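Alginate lyase A1-II' (Sphingomonas sp. A1, PDB 2CWS) probably depolymerises alginate as a lyase of polysaccharide lyase family 7, the chain described here being its catalytic, alginate-lyase domain. Local coordinates at residues P123-V128 and L134-K139; V138-D143 and S147-Y152; H89-S94 and I107-H112; T154-G159 and T176-T181; G57-T60 and Y65-S68. One frame throughout, in Å; residues are numbered along the deposited sequence. Where two conformers were deposited one is given.

Contact 1 of 5, residues P123-V128 and L134-K139; sequences PLVKAV and LDMQVK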
# COMPACT_ATOMS: atom_id res chain seq x y z
N PRO A 123 3.85 -9.74 -3.19
CA PRO A 123 3.69 -8.84 -2.01
C PRO A 123 4.27 -9.57 -0.81
O PRO A 123 4.23 -10.79 -0.74
CB PRO A 123 2.20 -8.66 -1.85
CG PRO A 123 1.57 -9.65 -2.76
CD PRO A 123 2.57 -10.23 -3.71
N LEU A 124 4.77 -8.75 0.13
CA LEU A 124 5.17 -9.28 1.44
C LEU A 124 4.14 -8.98 2.53
O LEU A 124 3.72 -9.88 3.24
CB LEU A 124 6.53 -8.67 1.85
CG LEU A 124 6.98 -9.08 3.29
CD1 LEU A 124 7.28 -10.59 3.35
CD2 LEU A 124 8.19 -8.25 3.70
N VAL A 125 3.73 -7.72 2.66
CA VAL A 125 2.70 -7.33 3.65
C VAL A 125 1.55 -6.71 2.89
O VAL A 125 1.77 -5.83 2.06
CB VAL A 125 3.24 -6.35 4.70
CG1 VAL A 125 2.12 -5.97 5.67
CG2 VAL A 125 4.47 -6.94 5.42
N LYS A 126 0.34 -7.12 3.21
CA LYS A 126 -0.88 -6.52 2.70
C LYS A 126 -1.79 -6.13 3.83
O LYS A 126 -2.16 -6.99 4.65
CB LYS A 126 -1.65 -7.50 1.77
CG LYS A 126 -0.76 -8.00 0.62
CD LYS A 126 -1.34 -9.28 -0.04
CE LYS A 126 -1.07 -10.49 0.90
NZ LYS A 126 -1.60 -11.74 0.25
N ALA A 127 -2.14 -4.85 3.93
CA ALA A 127 -3.04 -4.36 4.98
C ALA A 127 -4.45 -4.41 4.43
O ALA A 127 -4.84 -3.54 3.64
CB ALA A 127 -2.60 -2.97 5.43
N VAL A 128 -5.19 -5.46 4.80
CA VAL A 128 -6.51 -5.74 4.25
C VAL A 128 -7.60 -5.21 5.15
O VAL A 128 -7.76 -5.68 6.29
CB VAL A 128 -6.69 -7.26 4.07
CG1 VAL A 128 -8.06 -7.54 3.45
CG2 VAL A 128 -5.56 -7.86 3.22
N LEU A 134 -9.14 -5.19 10.48
CA LEU A 134 -8.05 -5.12 9.49
C LEU A 134 -7.16 -6.33 9.70
O LEU A 134 -6.90 -6.76 10.84
CB LEU A 134 -7.28 -3.81 9.64
CG LEU A 134 -6.29 -3.61 8.45
CD1 LEU A 134 -6.36 -2.21 7.90
CD2 LEU A 134 -4.90 -4.01 8.95
N ASP A 135 -6.70 -6.92 8.62
CA ASP A 135 -5.82 -8.09 8.63
C ASP A 135 -4.51 -7.68 7.97
O ASP A 135 -4.49 -7.42 6.77
CB ASP A 135 -6.50 -9.21 7.86
CG ASP A 135 -5.70 -10.50 7.81
OD1 ASP A 135 -4.64 -10.64 8.43
OD2 ASP A 135 -6.24 -11.40 7.07
N MET A 136 -3.44 -7.60 8.76
CA MET A 136 -2.10 -7.40 8.19
C MET A 136 -1.55 -8.75 7.81
O MET A 136 -1.05 -9.50 8.65
CB MET A 136 -1.14 -6.92 9.31
CG MET A 136 -1.36 -5.44 9.54
SD MET A 136 -0.74 -4.41 8.21
CE MET A 136 -0.23 -3.02 9.21
N GLN A 137 -1.65 -9.08 6.55
CA GLN A 137 -1.26 -10.39 6.03
C GLN A 137 0.21 -10.33 5.64
O GLN A 137 0.63 -9.42 4.94
CB GLN A 137 -2.11 -10.72 4.78
CG GLN A 137 -3.59 -10.83 5.15
CD GLN A 137 -4.53 -11.14 3.99
OE1 GLN A 137 -5.77 -11.34 4.22
NE2 GLN A 137 -4.08 -11.18 2.80
N VAL A 138 0.97 -11.32 6.11
CA VAL A 138 2.40 -11.40 5.75
C VAL A 138 2.62 -12.69 5.01
O VAL A 138 2.35 -13.80 5.53
CB VAL A 138 3.32 -11.31 6.99
CG1 VAL A 138 4.77 -11.30 6.55
CG2 VAL A 138 3.00 -10.06 7.83
N LYS A 139 3.10 -12.60 3.79
CA LYS A 139 3.30 -13.79 3.00
C LYS A 139 4.38 -14.66 3.62
O LYS A 139 5.38 -14.15 4.12
CB LYS A 139 3.67 -13.36 1.57
CG LYS A 139 3.62 -14.56 0.60
CD LYS A 139 3.90 -14.18 -0.84
CE LYS A 139 3.51 -15.23 -1.86
NZ LYS A 139 4.05 -16.60 -1.56
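Buried antiparallel pairing joins Val125-Val128 to Leu134-Lys139, the two arms of a β hairpin within one of the enzyme's two main sheets. The strands run at 164° to each other. Their backbones alternate between hydrogen-bonded pairs, Lys126 with Gln137 and Val128 with Asp135, and non-hydrogen-bonded pairs, Val125 with Val138 and Ala127 with Met136. One further bond runs from Lys139 N to Leu124 O at 2.8 Å; there Leu124 and Val125 both face Ile111 of the adjoining strand in a classic β bulge. The non-hydrogen-bonded pairs turn apolar groups to the interior of the β sandwich, the jelly roll of this concanavalin-like clan. Ala127 has only a methyl, and this lets the sulfur of Met136, in the conformer described, settle 3.6 Å from Ala127 CB; strand 162-169 of the facing sheet covers both with Met164. Val125 CG2 and Val138 CG2 meet at 4.2 Å. On the other face, Gln137 holds CG anti to its carbonyl carbon (chi1 -63°) and then runs extended, which lays CD 3.5 Å from Val128 CG2 while Gln137 CB lies 4.0 Å from Lys126 CE. Lys126, bent at chi3, crosses over the glutamine and ends in a salt bridge to Asp148. An alanine in place of Gln137 would probably open a gap beside Val128 CG2 and leave the Lys126 chain less firmly positioned. Asp135 lies on the same face as Gln137, its carboxylate hydrogen-bonded to His150 and to the backbone of Asn151.

Contact 2 of 5, residues V138-D143 and S147-Y152; sequences VKQNSD and SDVHNY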
# COMPACT_ATOMS: atom_id res chain seq x y z
N VAL A 138 0.97 -11.32 6.11
CA VAL A 138 2.40 -11.40 5.75
C VAL A 138 2.62 -12.69 5.01
O VAL A 138 2.35 -13.80 5.53
CB VAL A 138 3.32 -11.31 6.99
CG1 VAL A 138 4.77 -11.30 6.55
CG2 VAL A 138 3.00 -10.06 7.83
N LYS A 139 3.10 -12.60 3.79
CA LYS A 139 3.30 -13.79 3.00
C LYS A 139 4.38 -14.66 3.62
O LYS A 139 5.38 -14.15 4.12
CB LYS A 139 3.67 -13.36 1.57
CG LYS A 139 3.62 -14.56 0.60
CD LYS A 139 3.90 -14.18 -0.84
CE LYS A 139 3.51 -15.23 -1.86
NZ LYS A 139 4.05 -16.60 -1.56
N GLN A 140 4.20 -15.98 3.59
CA GLN A 140 5.18 -16.88 4.17
C GLN A 140 6.46 -16.97 3.33
O GLN A 140 7.56 -16.73 3.85
CB GLN A 140 4.59 -18.33 4.30
CG GLN A 140 3.54 -18.33 5.45
CD GLN A 140 2.90 -19.69 5.61
OE1 GLN A 140 2.76 -20.16 6.76
NE2 GLN A 140 2.56 -20.36 4.53
N ASN A 141 6.30 -17.32 2.04
CA ASN A 141 7.45 -17.67 1.22
C ASN A 141 7.61 -16.68 0.05
O ASN A 141 6.62 -16.14 -0.46
CB ASN A 141 7.25 -19.06 0.61
CG ASN A 141 7.23 -20.13 1.69
OD1 ASN A 141 7.76 -19.94 2.79
ND2 ASN A 141 6.55 -21.19 1.27
N SER A 142 8.88 -16.51 -0.34
CA SER A 142 9.25 -15.51 -1.36
C SER A 142 8.90 -15.92 -2.78
O SER A 142 9.09 -15.11 -3.67
CB SER A 142 10.75 -15.24 -1.26
OG SER A 142 11.51 -16.40 -1.60
N ASP A 143 8.46 -17.14 -3.03
CA ASP A 143 8.08 -17.64 -4.31
C ASP A 143 6.56 -17.89 -4.38
O ASP A 143 5.82 -17.23 -3.62
CB ASP A 143 8.92 -18.88 -4.59
CG ASP A 143 8.70 -20.04 -3.65
OD1 ASP A 143 9.35 -21.10 -3.84
OD2 ASP A 143 7.82 -19.85 -2.80
N SER A 147 1.21 -19.85 1.79
CA SER A 147 0.09 -18.99 2.06
C SER A 147 0.54 -17.76 2.85
O SER A 147 1.74 -17.41 2.77
CB SER A 147 -0.94 -19.78 2.89
OG SER A 147 -0.41 -19.86 4.21
N ASP A 148 -0.35 -17.10 3.59
CA ASP A 148 -0.04 -15.96 4.43
C ASP A 148 -0.18 -16.24 5.92
O ASP A 148 -0.95 -17.14 6.32
CB ASP A 148 -0.99 -14.80 4.09
CG ASP A 148 -0.91 -14.34 2.65
OD1 ASP A 148 -1.85 -13.69 2.15
OD2 ASP A 148 0.11 -14.63 1.99
N VAL A 149 0.51 -15.45 6.72
CA VAL A 149 0.30 -15.32 8.16
C VAL A 149 -0.67 -14.15 8.36
O VAL A 149 -0.37 -13.03 7.97
CB VAL A 149 1.60 -15.07 8.92
CG1 VAL A 149 1.32 -15.02 10.42
CG2 VAL A 149 2.66 -16.14 8.55
N HIS A 150 -1.82 -14.43 8.98
CA HIS A 150 -2.80 -13.38 9.21
C HIS A 150 -2.56 -12.74 10.56
O HIS A 150 -2.09 -13.39 11.51
CB HIS A 150 -4.22 -13.99 9.15
CG HIS A 150 -4.50 -14.54 7.78
ND1 HIS A 150 -5.14 -13.81 6.83
CD2 HIS A 150 -4.16 -15.70 7.16
CE1 HIS A 150 -5.21 -14.49 5.69
NE2 HIS A 150 -4.64 -15.66 5.89
N ASN A 151 -2.89 -11.45 10.66
CA ASN A 151 -2.73 -10.70 11.92
C ASN A 151 -3.95 -9.79 12.04
O ASN A 151 -4.04 -8.76 11.34
CB ASN A 151 -1.45 -9.87 11.94
CG ASN A 151 -0.21 -10.77 11.86
OD1 ASN A 151 0.24 -11.32 12.90
ND2 ASN A 151 0.33 -10.99 10.66
N TYR A 152 -4.88 -10.19 12.88
CA TYR A 152 -6.20 -9.54 12.91
C TYR A 152 -6.29 -8.46 14.00
O TYR A 152 -5.89 -8.72 15.16
CB TYR A 152 -7.31 -10.57 13.21
CG TYR A 152 -7.38 -11.61 12.08
CD1 TYR A 152 -7.01 -12.93 12.27
CD2 TYR A 152 -7.82 -11.21 10.81
CE1 TYR A 152 -7.12 -13.85 11.17
CE2 TYR A 152 -7.93 -12.09 9.73
CZ TYR A 152 -7.57 -13.39 9.94
OH TYR A 152 -7.62 -14.32 8.91
O HOH W 1 3.74 -17.92 0.91
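The loop end of the β hairpin formed by strands 133-139 and 148-154 is the setting here, where regular pairing gives way to the connecting loop. Val138 and Val149 form its hydrogen-bonded pair, with Val149 N to Val138 O at 2.7 Å nearly straight (173°). Lys139 and Asp148 follow as a non-hydrogen-bonded pair, and Gln140 N reaches Ser147 O at 3.0 Å as the last direct backbone bond. Around these bonds the side chains fit by their carbon atoms: Gln140 CG lies 3.9 Å from Val149 CG2, the two chains crossing at about a right angle, and β-branched valine suits so extended a backbone. Asp148 brings OD2 to 3.4 Å from Lys139 CA, but its OD1 makes a salt bridge to Lys126 rather than to Lys139. The Lys139 chain stays extended until a bend at chi4 (-51°) turns its amine into the loop. There NZ donates to Asn141 O and to Asp143 O, both at 2.8 Å, and to a water that also accepts from Asn141 N and donates to Ser147 O. A methionine in place of Lys139 would probably leave both loop carbonyls without their donor and the water without one of its partners. The chemistry thus implies a loop folded round an ammonium group, whose charge is probably offset mainly by carbonyl dipoles, with no carboxylate of the two segments in direct contact.

Contact 3 of 5, residues H89-S94 and I107-H112; sequences HTMKLS and IVAQIH. With SO4 (sulfate ion), chain B.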
# COMPACT_ATOMS: atom_id res chain seq x y z
N HIS A 89 13.22 -0.05 8.02
CA HIS A 89 12.44 0.52 6.94
C HIS A 89 11.01 0.66 7.44
O HIS A 89 10.38 -0.39 7.70
CB HIS A 89 12.46 -0.46 5.74
CG HIS A 89 13.89 -0.85 5.40
ND1 HIS A 89 14.74 0.03 4.76
CD2 HIS A 89 14.60 -1.95 5.73
CE1 HIS A 89 15.93 -0.56 4.64
NE2 HIS A 89 15.85 -1.76 5.23
N THR A 90 10.52 1.89 7.63
CA THR A 90 9.27 2.08 8.35
C THR A 90 8.35 3.04 7.62
O THR A 90 8.75 4.16 7.33
CB THR A 90 9.55 2.66 9.75
OG1 THR A 90 10.44 1.69 10.38
CG2 THR A 90 8.26 2.78 10.55
N MET A 91 7.11 2.62 7.40
CA MET A 91 6.05 3.51 6.92
C MET A 91 5.06 3.74 8.04
O MET A 91 4.63 2.78 8.70
CB MET A 91 5.38 2.85 5.70
CG MET A 91 4.16 3.68 5.25
SD MET A 91 3.50 3.14 3.65
CE MET A 91 2.91 1.48 4.14
N LYS A 92 4.69 4.98 8.22
CA LYS A 92 3.65 5.36 9.15
C LYS A 92 2.57 6.11 8.38
O LYS A 92 2.88 6.91 7.50
CB LYS A 92 4.13 6.29 10.28
CG LYS A 92 5.23 5.67 11.09
CD LYS A 92 5.62 6.69 12.18
CE LYS A 92 4.33 7.21 12.79
NZ LYS A 92 4.53 8.18 13.88
N LEU A 93 1.31 5.84 8.70
CA LEU A 93 0.25 6.61 8.07
C LEU A 93 -0.90 6.71 9.05
O LEU A 93 -1.07 5.90 9.98
CB LEU A 93 -0.17 6.00 6.71
CG LEU A 93 -0.70 4.55 6.72
CD1 LEU A 93 -2.19 4.45 7.09
CD2 LEU A 93 -0.54 3.99 5.31
N SER A 94 -1.77 7.68 8.79
CA SER A 94 -3.06 7.75 9.46
C SER A 94 -4.11 7.93 8.37
O SER A 94 -3.86 8.66 7.40
CB SER A 94 -3.18 8.81 10.56
OG SER A 94 -3.13 10.08 9.96
N ILE A 107 -7.37 -3.21 0.02
CA ILE A 107 -6.02 -3.17 0.60
C ILE A 107 -5.61 -1.71 0.64
O ILE A 107 -5.67 -1.00 -0.37
CB ILE A 107 -5.05 -4.07 -0.19
CG1 ILE A 107 -5.36 -5.53 0.09
CG2 ILE A 107 -3.59 -3.71 0.12
CD1 ILE A 107 -4.64 -6.52 -0.81
N VAL A 108 -5.15 -1.26 1.82
CA VAL A 108 -4.84 0.16 2.05
C VAL A 108 -3.36 0.43 2.22
O VAL A 108 -2.98 1.61 2.23
CB VAL A 108 -5.66 0.75 3.23
CG1 VAL A 108 -7.15 0.75 2.91
CG2 VAL A 108 -5.34 -0.00 4.52
N ALA A 109 -2.53 -0.59 2.34
CA ALA A 109 -1.09 -0.40 2.40
C ALA A 109 -0.42 -1.72 2.09
O ALA A 109 -1.02 -2.80 2.27
CB ALA A 109 -0.65 0.10 3.78
N GLN A 110 0.82 -1.64 1.63
CA GLN A 110 1.59 -2.87 1.35
C GLN A 110 3.07 -2.62 1.61
O GLN A 110 3.57 -1.49 1.56
CB GLN A 110 1.50 -3.34 -0.14
CG GLN A 110 0.08 -3.38 -0.67
CD GLN A 110 0.04 -4.11 -1.99
OE1 GLN A 110 0.54 -5.24 -2.09
NE2 GLN A 110 -0.58 -3.49 -2.99
N ILE A 111 3.78 -3.74 1.80
CA ILE A 111 5.18 -3.85 1.41
C ILE A 111 5.17 -4.83 0.24
O ILE A 111 4.70 -5.96 0.43
CB ILE A 111 6.12 -4.36 2.52
CG1 ILE A 111 6.15 -3.40 3.69
CG2 ILE A 111 7.51 -4.57 1.92
CD1 ILE A 111 7.01 -3.94 4.83
N HIS A 112 5.72 -4.43 -0.90
CA HIS A 112 5.73 -5.30 -2.04
C HIS A 112 7.16 -5.73 -2.37
O HIS A 112 8.10 -4.88 -2.34
CB HIS A 112 5.13 -4.53 -3.24
CG HIS A 112 4.53 -5.46 -4.24
ND1 HIS A 112 5.24 -6.31 -5.06
CD2 HIS A 112 3.23 -5.67 -4.51
CE1 HIS A 112 4.39 -7.00 -5.82
NE2 HIS A 112 3.14 -6.63 -5.52
S SO4 B . -0.25 -6.68 -6.54
O1 SO4 B . -0.03 -5.30 -5.80
O2 SO4 B . 0.97 -7.45 -6.63
O3 SO4 B . -1.19 -7.47 -5.83
O4 SO4 B . -0.73 -6.42 -7.89
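Met91 runs out with CG opposite its backbone N (chi1 174°), stays extended at chi2 and bends at chi3 (66°), a course that sets CE against Ala109 CB at 3.8 Å. Leu93 takes the crowded position, its CG between backbone N and carbonyl carbon, and offers CD2 to the same methyl at 4.2 Å. The contact is thus face-to-face packing across the interior of the β sandwich: strand 88-99 belongs to one sheet, strand 106-114 to the other, and with the axes of segments 89-94 and 107-112 lying 9.8 Å apart no hydrogen bond passes between them. Alanine suits the receiving side because its short methyl admits two long side chains between the sheets. Phe200 and Leu223 also touch Met91, and Leu220 touches Leu93, so the surroundings are apolar as well.

Neighbouring residues of the second strand look the other way. Gln110 points away from Met91 and, on the outer face of its sheet, donates through NE2 to Glu69; its bond to a sulfate oxygen, O1, is weak at 3.4 Å. The sulfate probably came from the crystallisation liquor, yet with Arg67 and Tyr205 also bonded to it, it probably marks a pocket suited to an anionic group, consistent with a lyase whose polymer carries carboxylates. His112 meets it edge on, the sulfur lying in the ring plane, while the ring of Tyr199 runs almost parallel to that of the histidine. The bond from His112 NE2 to sulfate O2 is 2.6 Å long and practically straight, 177° at the hydrogen.

Contact 4 of 5, residues T154-G159 and T176-T181; sequences TGIKLG and TMNGDT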
# COMPACT_ATOMS: atom_id res chain seq x y z
N THR A 154 -9.16 -6.31 15.63
CA THR A 154 -10.59 -6.29 15.84
C THR A 154 -11.09 -4.89 16.19
O THR A 154 -10.54 -4.23 17.09
CB THR A 154 -10.94 -7.25 16.98
OG1 THR A 154 -10.53 -8.55 16.58
CG2 THR A 154 -12.42 -7.26 17.27
N GLY A 155 -12.17 -4.45 15.49
CA GLY A 155 -12.95 -3.26 15.86
C GLY A 155 -12.75 -2.09 14.90
O GLY A 155 -13.41 -1.06 15.06
N ILE A 156 -11.90 -2.23 13.89
CA ILE A 156 -11.54 -1.19 12.90
C ILE A 156 -12.74 -1.05 11.95
O ILE A 156 -12.86 -1.92 11.07
CB ILE A 156 -10.24 -1.52 12.12
CG1 ILE A 156 -9.05 -2.07 12.99
CG2 ILE A 156 -9.81 -0.37 11.27
CD1 ILE A 156 -8.83 -1.02 14.06
N LYS A 157 -13.61 -0.02 12.05
CA LYS A 157 -14.81 0.06 11.25
C LYS A 157 -14.70 1.08 10.14
O LYS A 157 -13.83 1.95 10.10
CB LYS A 157 -16.02 0.36 12.13
CG LYS A 157 -16.28 -0.83 13.04
CD LYS A 157 -17.34 -0.58 14.10
CE LYS A 157 -17.50 -1.88 14.95
NZ LYS A 157 -18.52 -1.61 16.01
N LEU A 158 -15.63 0.95 9.18
CA LEU A 158 -15.76 1.95 8.13
C LEU A 158 -15.86 3.34 8.73
O LEU A 158 -16.63 3.57 9.63
CB LEU A 158 -17.04 1.63 7.31
CG LEU A 158 -17.14 2.37 5.98
CD1 LEU A 158 -16.20 1.74 4.97
CD2 LEU A 158 -18.57 2.35 5.49
N GLY A 159 -15.02 4.25 8.22
CA GLY A 159 -14.99 5.64 8.69
C GLY A 159 -14.12 5.89 9.90
O GLY A 159 -13.83 7.06 10.18
N THR A 176 1.44 -2.87 12.64
CA THR A 176 0.83 -2.18 13.77
C THR A 176 -0.40 -1.42 13.35
O THR A 176 -0.40 -0.69 12.35
CB THR A 176 1.84 -1.11 14.29
OG1 THR A 176 3.06 -1.80 14.66
CG2 THR A 176 1.33 -0.33 15.50
N MET A 177 -1.44 -1.54 14.17
CA MET A 177 -2.62 -0.67 14.09
C MET A 177 -2.88 -0.08 15.45
O MET A 177 -3.01 -0.82 16.43
CB MET A 177 -3.88 -1.49 13.68
CG MET A 177 -3.77 -2.00 12.26
SD MET A 177 -3.93 -0.70 11.02
CE MET A 177 -5.74 -0.43 11.13
N ASN A 178 -2.94 1.23 15.51
CA ASN A 178 -3.32 1.93 16.75
C ASN A 178 -2.45 1.50 17.92
O ASN A 178 -2.93 1.30 19.03
CB ASN A 178 -4.80 1.76 17.07
CG ASN A 178 -5.68 2.21 15.89
OD1 ASN A 178 -5.30 3.09 15.10
ND2 ASN A 178 -6.84 1.61 15.79
N GLY A 179 -1.14 1.37 17.65
CA GLY A 179 -0.22 1.07 18.75
C GLY A 179 -0.15 -0.40 19.13
O GLY A 179 0.66 -0.76 20.00
N ASP A 180 -0.91 -1.28 18.46
CA ASP A 180 -0.89 -2.74 18.71
C ASP A 180 -0.00 -3.36 17.62
O ASP A 180 -0.38 -3.31 16.45
CB ASP A 180 -2.33 -3.24 18.64
CG ASP A 180 -2.51 -4.72 18.79
OD1 ASP A 180 -1.48 -5.47 18.80
OD2 ASP A 180 -3.68 -5.17 18.88
N THR A 181 1.18 -3.88 18.01
CA THR A 181 2.12 -4.40 17.07
C THR A 181 2.18 -5.92 17.13
O THR A 181 2.22 -6.54 18.21
CB THR A 181 3.52 -3.82 17.35
OG1 THR A 181 3.47 -2.42 17.20
CG2 THR A 181 4.58 -4.40 16.42
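Met177 to Asp180 form a type I' β turn, closed by Asp180 N to Met177 O (3.0 Å) and Met177 N to Asp180 O (3.1 Å), while across from it Gly155 and Ile156 both face Gly132 in a G1 β bulge. The turn joins strands 172-177 and 180-185 of the β sandwich's seven-stranded sheet, and the bulge lies where the chain leaves strand 148-154 of the other sheet, so the contact spans the rim between them. Glycine suits position 155, where a β carbon would jam against the preceding carbonyl oxygen; asparagine tolerates the left-handed backbone of the turn, and Gly179 follows it. Ile156, in the conformer described, makes the contact with both branches. Met177, bent at chi2 and chi3, curls its CE to 4.1 Å from Ile156 CG2, and to the same distance from CG1, in an oblique crossing. Further out, Ile156 CD1 comes to 3.7 Å from Asn178 ND2, the two side chains approaching from opposite directions. Asn178 OD1 is fixed by Asn163 N. Tyr162 touches both Ile156 and Met177, and Phe153 touches Met177. Flanking the turn, Thr176 OG1 and Thr181 OG1 share a 2.6 Å hydrogen bond between the paired strands.

Contact 5 of 5, residues G57-T60 and Y65-S68; sequences GGTT and YPRS. With SO4 (sulfate ion), chain B.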
# COMPACT_ATOMS: atom_id res chain seq x y z
N GLY A 57 -12.28 -0.79 -13.03
CA GLY A 57 -11.09 -0.08 -13.48
C GLY A 57 -10.07 -1.03 -14.14
O GLY A 57 -10.10 -2.24 -14.06
N GLY A 58 -9.10 -0.35 -14.81
CA GLY A 58 -8.01 -1.10 -15.38
C GLY A 58 -7.14 -1.77 -14.34
O GLY A 58 -7.10 -1.25 -13.18
N THR A 59 -6.48 -2.83 -14.73
CA THR A 59 -5.64 -3.58 -13.76
C THR A 59 -4.24 -3.61 -14.33
O THR A 59 -4.04 -3.59 -15.56
CB THR A 59 -6.19 -4.98 -13.51
OG1 THR A 59 -6.12 -5.69 -14.73
CG2 THR A 59 -7.60 -4.85 -13.03
N THR A 60 -3.26 -3.59 -13.41
CA THR A 60 -1.88 -3.64 -13.82
C THR A 60 -1.56 -5.03 -14.30
O THR A 60 -2.32 -6.01 -14.14
CB THR A 60 -0.92 -3.20 -12.71
OG1 THR A 60 -1.19 -3.98 -11.53
CG2 THR A 60 -1.20 -1.73 -12.38
N TYR A 65 -7.10 -6.86 -9.96
CA TYR A 65 -7.92 -5.87 -9.25
C TYR A 65 -7.42 -4.46 -9.52
O TYR A 65 -6.21 -4.22 -9.67
CB TYR A 65 -7.87 -6.10 -7.74
CG TYR A 65 -8.48 -7.40 -7.27
CD1 TYR A 65 -7.67 -8.43 -6.78
CD2 TYR A 65 -9.83 -7.64 -7.32
CE1 TYR A 65 -8.20 -9.64 -6.36
CE2 TYR A 65 -10.41 -8.82 -6.86
CZ TYR A 65 -9.57 -9.84 -6.38
OH TYR A 65 -10.10 -11.01 -5.93
N PRO A 66 -8.33 -3.48 -9.57
CA PRO A 66 -7.93 -2.09 -9.88
C PRO A 66 -7.46 -1.35 -8.61
O PRO A 66 -7.78 -1.75 -7.46
CB PRO A 66 -9.25 -1.49 -10.39
CG PRO A 66 -10.30 -2.23 -9.56
CD PRO A 66 -9.77 -3.63 -9.42
N ARG A 67 -6.71 -0.28 -8.83
CA ARG A 67 -6.17 0.49 -7.70
C ARG A 67 -6.05 1.96 -8.06
O ARG A 67 -5.82 2.34 -9.21
CB ARG A 67 -4.79 -0.03 -7.28
CG ARG A 67 -3.66 0.38 -8.25
CD ARG A 67 -2.43 -0.45 -7.98
NE ARG A 67 -2.51 -1.83 -8.47
CZ ARG A 67 -2.06 -2.92 -7.90
NH1 ARG A 67 -1.59 -2.92 -6.64
NH2 ARG A 67 -2.11 -4.06 -8.60
N SER A 68 -6.11 2.76 -6.99
CA SER A 68 -5.56 4.13 -6.98
C SER A 68 -4.59 4.09 -5.80
O SER A 68 -5.05 4.06 -4.66
CB SER A 68 -6.67 5.16 -6.79
OG SER A 68 -6.08 6.44 -6.74
S SO4 B . -0.25 -6.68 -6.54
O1 SO4 B . -0.03 -5.30 -5.80
O2 SO4 B . 0.97 -7.45 -6.63
O3 SO4 B . -1.19 -7.47 -5.83
O4 SO4 B . -0.73 -6.42 -7.89
O HOH W 2 -5.32 -0.29 -11.46
O HOH W 3 -4.24 -2.77 -10.76
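Water, rather than direct backbone pairing, does most of the joining between Gly58-Thr60 and Tyr65-Arg67. One molecule donates to Gly58 O and accepts from Arg67 N at 3.0 Å. Another accepts from Thr60 N, donates to Tyr65 O at 2.7 Å and accepts from Arg67 NE at 3.0 Å, so it ties the loop to both the backbone and the side chain of the second segment. Glycine at 57 has a plain reason: a β carbon there would come tight against Pro66 CB, which itself packs against the carbonyl oxygens of Gly57 and Gly58. Thr59 lays CG2 against the backbone at Tyr65, 3.5 Å from its C.

Arg67 carries most of the side-chain bonding. Its CG stands between backbone N and carbonyl carbon (chi1 75°), and a further bend at chi3 brings the guanidinium to Thr60, the two side chains crossing at about a right angle, where NH2 reaches OG1 in a weak, strongly bent bond (3.1 Å, 124°). The same group presents its edge to a sulfate, with the sulfur in the guanidinium plane: NH1 to O1 is 3.0 Å and NH2 to O4 is 2.8 Å, a two-pronged grip that arginine, with its parallel donors, makes naturally on an oxyanion. NH1 also forms a salt bridge to Glu69, and Tyr205 adds a cation-π contact; together they probably keep the group from rotating. The loop after strand 49-54 thus lies over the start of strand 67-72, which pairs in the sheet with strands 15-18, 197-202 and 204-206.

From the N terminus the contacts follow in series, and none encloses or crosses another. Contact 5 closes the short loop that leads into strand 67-72; contact 3 then spans a longer excursion and binds one sheet of the sandwich to the other. Contact 1 closes a hairpin whose first strand pairs with strand 106-114 of contact 3, and contact 2 begins on its last two residues, 138-139, to add strand 148-154 to the same sheet. Contact 4, directly after, returns to the facing sheet at its edge, where Met177 also touches Leu134 of contact 1. Contacts 3 and 5, though about 18 Å apart between centres, converge on a single sulfate.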